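Local coordinates for chitinase A (Pteris ryukyuensis, PDB 4RL3), which probably hydrolyses the glycosidic bonds of chitin through this family 18 catalytic domain, one part of a longer fern protein that also carries LysM modules, at residues A[258-261]-A[262-265]. Residues are numbered along the deposited sequence; the frame is centred on the assembly and turned at random.
Sequences AKFQ and YEQQ
Gln-261 lays its CG over the centre of the Tyr-262 ring, a CH-pi contact with CG 4.0 Å from the ring centroid and only 6° off the ring normal. The two side chains run alongside each other in the same direction, and Ala-258 CB adds an apolar touch at CE2 of the same ring. What places the glutamine is its first torsion: CG sits between the backbone N and the carbonyl carbon (chi1 69°), and the chain then extends so that its amide turns back over the preceding type II' turn, which runs from Ala-258 to Gln-261. There NE2 of Gln-261 donates a nearly straight hydrogen bond of 2.9 Å to a lone pair of Ala-258 O, lying in the carbonyl plane. The other end of the amide, OE1, reaches Gln-265 NE2 through a water, one helical turn on. The example illustrates how a tight turn can lead directly into a helix, here 261-271, the last of the TIM barrel fold characteristic of this glycosidase family. Phe-260 occupies the N-cap position; its carbonyl takes a weak bond from Gln-264 N, whereas Gln-265 N to Gln-261 O, at 3.0 Å, is firmer. A second water spans the opening turn, accepting from Tyr-262 N and donating to both Lys-259 O and Glu-263 OE2. Glu-263 meets that water because its chain bends at chi2, which also brings CD to 3.7 Å from Phe-260 CD1, the ring and carboxylate planes 59° apart. Its OE1 is hydrogen-bonded to Ser-253 and lies close to the carboxylate of Glu-6. The Tyr-262 side chain also packs against Pro-226 and Leu-230 of helix 226-238.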
# COMPACT_ATOMS: atom_id res chain seq x y z
N ALA A 258 -0.77 21.62 4.98
CA ALA A 258 0.39 21.54 4.09
C ALA A 258 0.01 21.13 2.67
O ALA A 258 0.82 21.25 1.75
CB ALA A 258 1.44 20.57 4.63
N LYS A 259 -1.22 20.66 2.49
CA LYS A 259 -1.68 20.17 1.19
C LYS A 259 -0.67 19.16 0.60
O LYS A 259 -0.25 18.25 1.33
CB LYS A 259 -2.10 21.34 0.28
CG LYS A 259 -3.34 22.08 0.81
CD LYS A 259 -4.58 21.20 0.74
CE LYS A 259 -5.89 21.97 0.92
NZ LYS A 259 -7.04 21.22 0.34
N PHE A 260 -0.29 19.29 -0.67
CA PHE A 260 0.48 18.24 -1.34
C PHE A 260 1.96 18.57 -1.56
O PHE A 260 2.60 17.97 -2.42
CB PHE A 260 -0.18 17.88 -2.68
CG PHE A 260 -1.54 17.26 -2.53
CD1 PHE A 260 -1.68 15.88 -2.41
CD2 PHE A 260 -2.68 18.04 -2.52
CE1 PHE A 260 -2.93 15.30 -2.29
CE2 PHE A 260 -3.93 17.46 -2.39
CZ PHE A 260 -4.06 16.09 -2.28
N GLN A 261 2.50 19.49 -0.78
CA GLN A 261 3.89 19.89 -1.00
C GLN A 261 4.88 18.76 -0.76
O GLN A 261 5.91 18.70 -1.43
CB GLN A 261 4.26 21.12 -0.16
CG GLN A 261 4.33 20.92 1.34
CD GLN A 261 4.38 22.24 2.07
OE1 GLN A 261 5.45 22.85 2.23
NE2 GLN A 261 3.23 22.71 2.51
N TYR A 262 4.58 17.85 0.16
CA TYR A 262 5.52 16.76 0.43
C TYR A 262 5.48 15.65 -0.63
O TYR A 262 6.51 15.02 -0.90
CB TYR A 262 5.31 16.21 1.84
CG TYR A 262 5.57 17.24 2.89
CD1 TYR A 262 6.83 17.84 3.00
CD2 TYR A 262 4.58 17.64 3.77
CE1 TYR A 262 7.09 18.79 3.97
CE2 TYR A 262 4.83 18.60 4.75
CZ TYR A 262 6.09 19.16 4.84
OH TYR A 262 6.33 20.11 5.81
N GLU A 263 4.33 15.44 -1.26
CA GLU A 263 4.25 14.56 -2.43
C GLU A 263 5.21 15.04 -3.50
O GLU A 263 5.94 14.25 -4.12
CB GLU A 263 2.83 14.56 -3.02
CG GLU A 263 1.82 13.63 -2.36
CD GLU A 263 1.24 14.14 -1.05
OE1 GLU A 263 0.37 13.44 -0.49
OE2 GLU A 263 1.63 15.23 -0.56
N GLN A 264 5.19 16.34 -3.75
CA GLN A 264 6.06 16.93 -4.76
C GLN A 264 7.53 16.80 -4.37
O GLN A 264 8.37 16.38 -5.19
CB GLN A 264 5.69 18.40 -4.96
CG GLN A 264 6.62 19.17 -5.89
CD GLN A 264 7.79 19.80 -5.17
OE1 GLN A 264 8.96 19.58 -5.53
NE2 GLN A 264 7.50 20.54 -4.14
N GLN A 265 7.84 17.16 -3.14
CA GLN A 265 9.20 17.05 -2.65
C GLN A 265 9.74 15.64 -2.74
O GLN A 265 10.88 15.45 -3.13
CB GLN A 265 9.30 17.57 -1.23
CG GLN A 265 9.19 19.08 -1.17
CD GLN A 265 9.26 19.56 0.25
OE1 GLN A 265 10.12 19.11 1.01
NE2 GLN A 265 8.36 20.46 0.64
O HOH W 1 2.11 16.98 1.54
O HOH W 2 8.04 22.38 2.82